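Local coordinates for protein mRNA nuclease HepT (Shewanella oneidensis MR-1, PDB 6M6U) that cleaves mRNA as the bacteriostatic toxin of a type VII toxin-antitoxin system and is neutralized by its partner MntA, mostly through tri-AMPylation, at residues B[2-6]-B[53-57]; B[27-31]-B[109-113]. All blocks are in the same frame, centred on the assembly; numbering follows the deposited sequence.

Interaction 1: B[2-6]-B[53-57]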
ATOM      1  N   ASN B   2     -48.798 -11.513  -3.257  1.00 89.00           N
ATOM      2  CA  ASN B   2     -47.557 -11.007  -2.676  1.00 90.51           C
ATOM      3  C   ASN B   2     -47.866 -10.144  -1.454  1.00 93.04           C
ATOM      4  O   ASN B   2     -48.738  -9.280  -1.511  1.00 96.59           O
ATOM      5  CB  ASN B   2     -46.767 -10.201  -3.710  1.00 87.90           C
ATOM      6  CG  ASN B   2     -45.271 -10.220  -3.448  1.00 85.08           C
ATOM      7  OD1 ASN B   2     -44.780  -9.567  -2.526  1.00 80.36           O
ATOM      8  ND2 ASN B   2     -44.538 -10.964  -4.267  1.00 87.13           N
ATOM      9  N   ASP B   3     -47.147 -10.377  -0.351  1.00 89.93           N
ATOM     10  CA  ASP B   3     -47.444  -9.656   0.884  1.00 90.16           C
ATOM     11  C   ASP B   3     -47.038  -8.189   0.804  1.00 88.10           C
ATOM     12  O   ASP B   3     -47.665  -7.341   1.449  1.00 89.41           O
ATOM     13  CB  ASP B   3     -46.758 -10.329   2.073  1.00 92.69           C
ATOM     14  CG  ASP B   3     -47.570 -11.476   2.640  1.00 98.31           C
ATOM     15  OD1 ASP B   3     -48.763 -11.591   2.285  1.00100.77           O
ATOM     16  OD2 ASP B   3     -47.020 -12.257   3.446  1.00100.11           O
ATOM     17  N   ILE B   4     -45.998  -7.868   0.034  1.00 82.16           N
ATOM     18  CA  ILE B   4     -45.609  -6.471  -0.137  1.00 74.03           C
ATOM     19  C   ILE B   4     -46.681  -5.715  -0.910  1.00 69.77           C
ATOM     20  O   ILE B   4     -47.072  -4.603  -0.535  1.00 65.49           O
ATOM     21  CB  ILE B   4     -44.238  -6.375  -0.829  1.00 66.52           C
ATOM     22  CG1 ILE B   4     -43.117  -6.512   0.200  1.00 69.17           C
ATOM     23  CG2 ILE B   4     -44.106  -5.067  -1.597  1.00 60.81           C
ATOM     24  CD1 ILE B   4     -41.739  -6.490  -0.404  1.00 70.43           C
ATOM     25  N   ILE B   5     -47.171  -6.309  -1.999  1.00 68.33           N
ATOM     26  CA  ILE B   5     -48.231  -5.680  -2.780  1.00 65.52           C
ATOM     27  C   ILE B   5     -49.462  -5.453  -1.912  1.00 61.44           C
ATOM     28  O   ILE B   5     -50.071  -4.378  -1.943  1.00 60.30           O
ATOM     29  CB  ILE B   5     -48.565  -6.538  -4.015  1.00 68.08           C
ATOM     30  CG1 ILE B   5     -47.372  -6.597  -4.969  1.00 67.30           C
ATOM     31  CG2 ILE B   5     -49.797  -5.993  -4.722  1.00 67.48           C
ATOM     32  CD1 ILE B   5     -46.960  -5.253  -5.505  1.00 69.46           C
ATOM     33  N   ILE B   6     -49.826  -6.451  -1.104  1.00 61.80           N
ATOM     34  CA  ILE B   6     -51.047  -6.374  -0.303  1.00 66.80           C
ATOM     35  C   ILE B   6     -50.949  -5.259   0.734  1.00 70.99           C
ATOM     36  O   ILE B   6     -51.895  -4.483   0.920  1.00 72.22           O
ATOM     37  CB  ILE B   6     -51.337  -7.739   0.350  1.00 65.37           C
ATOM     38  CG1 ILE B   6     -51.755  -8.763  -0.715  1.00 66.78           C
ATOM     39  CG2 ILE B   6     -52.394  -7.602   1.435  1.00 65.01           C
ATOM     40  CD1 ILE B   6     -51.618 -10.212  -0.274  1.00 67.21           C
ATOM     41  N   ILE B  53     -44.628  -0.364  -4.907  1.00 49.78           N
ATOM     42  CA  ILE B  53     -45.199  -1.412  -5.749  1.00 48.84           C
ATOM     43  C   ILE B  53     -44.466  -1.474  -7.082  1.00 45.75           C
ATOM     44  O   ILE B  53     -44.079  -2.550  -7.554  1.00 44.79           O
ATOM     45  CB  ILE B  53     -46.707  -1.173  -5.954  1.00 48.70           C
ATOM     46  CG1 ILE B  53     -47.477  -1.434  -4.660  1.00 53.64           C
ATOM     47  CG2 ILE B  53     -47.239  -2.020  -7.103  1.00 47.11           C
ATOM     48  CD1 ILE B  53     -48.835  -0.773  -4.631  1.00 54.85           C
ATOM     49  N   ALA B  54     -44.274  -0.313  -7.709  1.00 42.94           N
ATOM     50  CA  ALA B  54     -43.601  -0.259  -9.001  1.00 45.71           C
ATOM     51  C   ALA B  54     -42.181  -0.803  -8.904  1.00 48.27           C
ATOM     52  O   ALA B  54     -41.785  -1.675  -9.686  1.00 49.55           O
ATOM     53  CB  ALA B  54     -43.597   1.177  -9.521  1.00 45.68           C
ATOM     54  N   ASN B  55     -41.398  -0.289  -7.944  1.00 48.28           N
ATOM     55  CA  ASN B  55     -40.030  -0.762  -7.745  1.00 44.43           C
ATOM     56  C   ASN B  55     -39.993  -2.267  -7.518  1.00 49.27           C
ATOM     57  O   ASN B  55     -39.073  -2.952  -7.980  1.00 53.22           O
ATOM     58  CB  ASN B  55     -39.391  -0.045  -6.553  1.00 41.64           C
ATOM     59  CG  ASN B  55     -39.168   1.432  -6.804  1.00 42.68           C
ATOM     60  OD1 ASN B  55     -39.074   1.874  -7.952  1.00 40.93           O
ATOM     61  ND2 ASN B  55     -39.074   2.209  -5.725  1.00 40.27           N
ATOM     62  N   HIS B  56     -40.983  -2.794  -6.796  1.00 47.46           N
ATOM     63  CA  HIS B  56     -41.029  -4.222  -6.505  1.00 50.01           C
ATOM     64  C   HIS B  56     -41.217  -5.036  -7.780  1.00 55.12           C
ATOM     65  O   HIS B  56     -40.474  -5.993  -8.036  1.00 51.68           O
ATOM     66  CB  HIS B  56     -42.151  -4.498  -5.503  1.00 53.02           C
ATOM     67  CG  HIS B  56     -42.424  -5.951  -5.268  1.00 56.16           C
ATOM     68  ND1 HIS B  56     -41.670  -6.719  -4.407  1.00 60.74           N
ATOM     69  CD2 HIS B  56     -43.385  -6.769  -5.759  1.00 54.74           C
ATOM     70  CE1 HIS B  56     -42.148  -7.951  -4.387  1.00 63.17           C
ATOM     71  NE2 HIS B  56     -43.190  -8.007  -5.197  1.00 60.54           N
ATOM     72  N   ILE B  57     -42.201  -4.654  -8.600  1.00 55.32           N
ATOM     73  CA  ILE B  57     -42.541  -5.434  -9.788  1.00 56.51           C
ATOM     74  C   ILE B  57     -41.413  -5.385 -10.814  1.00 60.03           C
ATOM     75  O   ILE B  57     -41.072  -6.405 -11.426  1.00 66.38           O
ATOM     76  CB  ILE B  57     -43.875  -4.938 -10.378  1.00 59.22           C
ATOM     77  CG1 ILE B  57     -45.024  -5.257  -9.420  1.00 56.20           C
ATOM     78  CG2 ILE B  57     -44.129  -5.563 -11.739  1.00 60.28           C
ATOM     79  CD1 ILE B  57     -46.297  -4.524  -9.734  1.00 58.55           C
TER
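The first turn of helix 3-23 runs roughly antiparallel to 53-57 near the end of helix 33-60, and the backbones come closest at Ile5 and Ile53, whose CA atoms are 6.0 Å apart. His56 reaches across this gap. With its CG anti to the backbone N (chi1 172°), the imidazole extends toward the N-terminal turn, where Ile4 CG2 lies over one ring face, offset from the centre, in a CH-pi contact 4.2 Å from the ring centroid. The amide of Asn2 meets the ring at its edge, ND2 lying 3.4 Å from His56 NE2. The amide and ring planes are 70° apart, and the donor-acceptor geometry is too poor for a hydrogen bond, so this is packing of polar groups; Asn2 OD1 instead accepts a weak bond from Ile4 N. Ile5 lies across Ile53 at about a right angle, its CD1 3.6 Å from Ile53 CG2 and 3.9 Å from His56 CD2, so that one methyl fills the angle between ring and aliphatic branch. Around the contact, helix 120-131 packs on Ile5 and Ile57 through Ile130, helix 69-78 meets Ile57 through Leu76, and Glu101 of the neighbouring MntA chain packs on Asn2 and Ile4.

Interaction 2: B[27-31]-B[109-113]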
ATOM      1  N   SER B  27     -64.399  23.485   2.680  1.00 78.54           N
ATOM      2  CA  SER B  27     -64.570  24.899   3.008  1.00 82.35           C
ATOM      3  C   SER B  27     -63.380  25.465   3.773  1.00 87.76           C
ATOM      4  O   SER B  27     -63.117  26.672   3.698  1.00 91.55           O
ATOM      5  CB  SER B  27     -65.851  25.099   3.818  1.00 79.64           C
ATOM      6  OG  SER B  27     -65.916  24.180   4.896  1.00 77.04           O
ATOM      7  N   GLN B  28     -62.654  24.629   4.510  1.00 88.48           N
ATOM      8  CA  GLN B  28     -61.567  25.100   5.359  1.00 89.45           C
ATOM      9  C   GLN B  28     -60.181  24.761   4.827  1.00 87.39           C
ATOM     10  O   GLN B  28     -59.188  25.122   5.468  1.00 85.55           O
ATOM     11  CB  GLN B  28     -61.720  24.526   6.774  1.00 91.28           C
ATOM     12  CG  GLN B  28     -62.898  25.091   7.554  1.00 94.93           C
ATOM     13  CD  GLN B  28     -62.831  26.601   7.706  1.00 97.43           C
ATOM     14  OE1 GLN B  28     -63.700  27.325   7.217  1.00 99.25           O
ATOM     15  NE2 GLN B  28     -61.798  27.083   8.390  1.00 95.62           N
ATOM     16  N   PHE B  29     -60.077  24.098   3.673  1.00 85.30           N
ATOM     17  CA  PHE B  29     -58.788  23.546   3.265  1.00 78.61           C
ATOM     18  C   PHE B  29     -57.799  24.640   2.881  1.00 74.18           C
ATOM     19  O   PHE B  29     -56.658  24.652   3.358  1.00 72.10           O
ATOM     20  CB  PHE B  29     -58.958  22.571   2.106  1.00 74.40           C
ATOM     21  CG  PHE B  29     -57.654  22.045   1.585  1.00 70.83           C
ATOM     22  CD1 PHE B  29     -56.984  21.038   2.258  1.00 69.18           C
ATOM     23  CD2 PHE B  29     -57.078  22.584   0.446  1.00 69.89           C
ATOM     24  CE1 PHE B  29     -55.771  20.562   1.792  1.00 68.56           C
ATOM     25  CE2 PHE B  29     -55.865  22.111  -0.028  1.00 66.10           C
ATOM     26  CZ  PHE B  29     -55.210  21.099   0.646  1.00 63.77           C
ATOM     27  N   LYS B  30     -58.204  25.551   1.996  1.00 74.81           N
ATOM     28  CA  LYS B  30     -57.281  26.578   1.526  1.00 74.88           C
ATOM     29  C   LYS B  30     -56.885  27.559   2.620  1.00 73.05           C
ATOM     30  O   LYS B  30     -55.961  28.352   2.410  1.00 73.56           O
ATOM     31  CB  LYS B  30     -57.894  27.332   0.346  1.00 78.26           C
ATOM     32  CG  LYS B  30     -57.943  26.530  -0.941  1.00 80.11           C
ATOM     33  CD  LYS B  30     -58.836  27.194  -1.977  1.00 85.46           C
ATOM     34  CE  LYS B  30     -58.392  28.620  -2.263  1.00 85.92           C
ATOM     35  NZ  LYS B  30     -57.019  28.672  -2.836  1.00 82.17           N
ATOM     36  N   GLN B  31     -57.545  27.517   3.775  1.00 70.51           N
ATOM     37  CA  GLN B  31     -57.254  28.405   4.893  1.00 73.55           C
ATOM     38  C   GLN B  31     -56.310  27.792   5.920  1.00 69.85           C
ATOM     39  O   GLN B  31     -55.424  28.484   6.432  1.00 63.04           O
ATOM     40  CB  GLN B  31     -58.561  28.806   5.589  1.00 76.90           C
ATOM     41  CG  GLN B  31     -58.377  29.347   6.999  1.00 81.63           C
ATOM     42  CD  GLN B  31     -59.691  29.694   7.675  1.00 90.19           C
ATOM     43  OE1 GLN B  31     -60.291  28.863   8.365  1.00 93.88           O
ATOM     44  NE2 GLN B  31     -60.141  30.930   7.480  1.00 89.97           N
ATOM     45  N   LEU B 109     -52.185  25.779  -4.403  1.00 80.70           N
ATOM     46  CA  LEU B 109     -53.077  24.981  -3.573  1.00 83.83           C
ATOM     47  C   LEU B 109     -54.302  24.489  -4.332  1.00 85.75           C
ATOM     48  O   LEU B 109     -54.960  23.548  -3.877  1.00 86.95           O
ATOM     49  CB  LEU B 109     -53.503  25.796  -2.354  1.00 82.57           C
ATOM     50  CG  LEU B 109     -53.576  25.051  -1.025  1.00 80.57           C
ATOM     51  CD1 LEU B 109     -52.353  24.163  -0.834  1.00 74.01           C
ATOM     52  CD2 LEU B 109     -53.690  26.057   0.100  1.00 81.54           C
ATOM     53  N   ASP B 110     -54.619  25.092  -5.484  1.00 87.00           N
ATOM     54  CA  ASP B 110     -55.801  24.685  -6.235  1.00 87.68           C
ATOM     55  C   ASP B 110     -55.587  23.383  -6.999  1.00 83.11           C
ATOM     56  O   ASP B 110     -56.550  22.642  -7.230  1.00 78.21           O
ATOM     57  CB  ASP B 110     -56.223  25.791  -7.202  1.00 91.91           C
ATOM     58  CG  ASP B 110     -56.867  26.969  -6.493  1.00 93.65           C
ATOM     59  OD1 ASP B 110     -57.649  26.738  -5.543  1.00 95.91           O
ATOM     60  OD2 ASP B 110     -56.598  28.124  -6.884  1.00 92.01           O
ATOM     61  N   ILE B 111     -54.349  23.083  -7.407  1.00 85.12           N
ATOM     62  CA  ILE B 111     -54.087  21.803  -8.061  1.00 83.70           C
ATOM     63  C   ILE B 111     -54.179  20.666  -7.052  1.00 83.25           C
ATOM     64  O   ILE B 111     -54.641  19.565  -7.374  1.00 87.27           O
ATOM     65  CB  ILE B 111     -52.723  21.815  -8.776  1.00 83.18           C
ATOM     66  CG1 ILE B 111     -52.479  23.168  -9.463  1.00 86.18           C
ATOM     67  CG2 ILE B 111     -52.663  20.683  -9.793  1.00 82.78           C
ATOM     68  CD1 ILE B 111     -51.166  23.234 -10.236  1.00 85.37           C
ATOM     69  N   VAL B 112     -53.757  20.917  -5.809  1.00 75.92           N
ATOM     70  CA  VAL B 112     -53.959  19.932  -4.748  1.00 69.98           C
ATOM     71  C   VAL B 112     -55.444  19.662  -4.552  1.00 68.38           C
ATOM     72  O   VAL B 112     -55.869  18.507  -4.433  1.00 67.76           O
ATOM     73  CB  VAL B 112     -53.292  20.400  -3.440  1.00 65.18           C
ATOM     74  CG1 VAL B 112     -53.614  19.435  -2.304  1.00 58.86           C
ATOM     75  CG2 VAL B 112     -51.782  20.523  -3.620  1.00 68.53           C
ATOM     76  N   VAL B 113     -56.259  20.722  -4.526  1.00 67.46           N
ATOM     77  CA  VAL B 113     -57.702  20.543  -4.394  1.00 66.35           C
ATOM     78  C   VAL B 113     -58.262  19.808  -5.606  1.00 67.24           C
ATOM     79  O   VAL B 113     -59.085  18.893  -5.469  1.00 66.70           O
ATOM     80  CB  VAL B 113     -58.396  21.902  -4.175  1.00 65.42           C
ATOM     81  CG1 VAL B 113     -59.848  21.849  -4.633  1.00 60.73           C
ATOM     82  CG2 VAL B 113     -58.317  22.304  -2.711  1.00 65.32           C
TER
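Phe29 inserts its ring among the apolar side chains on the first turn of helix 109-118, overlapping Val113 most closely: CD2 is 3.4 Å from Val113 CG2, a tight fit as the two side chains slide past each other in opposite directions. The far end of the ring goes deeper, with CZ 3.7 Å from Val112 CG1, while CE2 lies 3.9 Å from Leu109 CG. All three aliphatic groups approach obliquely, Leu109 CG from one side of the ring plane and Val113 CG2 and Val112 CG1 from the other, so the ring is wedged between branched chains and does not stack on any of them. A trans chi1 (176°) swings the phenyl out from the loop toward the helix. Leu109 also reaches the loop backbone, its CD2 3.9 Å from Lys30 CA. Beside this apolar patch, the Lys30 side chain bends at chi3 (56°) and chi4 (62°), bringing NZ to 3.4 Å from Asp110 OD1, a salt bridge with a weak hydrogen bond on the exposed side of the contact. Asp110 begins by pointing off from the loop, and only its carboxylate returns toward it. Tyr23 meets the Phe29 ring from the end of helix 3-23, and Val39 of helix 33-60 touches it too. The side chain of Val112 is about 9 Å from that of Arg97, a probable active-site residue and the first of the RX(4)HXY motif. The arrangement is that of a loop between two long helices packed through its aromatic residue on a short helix, in the all-helical HEPN-type fold of HepT.

Overall arrangement
From the N terminus, the chain enters interaction 1 in the first turn of helix 3-23, runs to the other end of the bundle, and passes through the loop 27-31 of interaction 2 before returning along helix 33-60. When 53-57 meets 2-6, interaction 1 closes a loop that takes in the helical hairpin. Interaction 2 closes later, when the chain, past helices 69-78 and 84-102, reaches 109-113. The segments alternate, so the two contacts cross. Their centres are 32 Å apart, on opposite sides of the chain's centre: interaction 1 joins the two helices at the end away from their connecting loop, and interaction 2 ties that loop to helix 109-118.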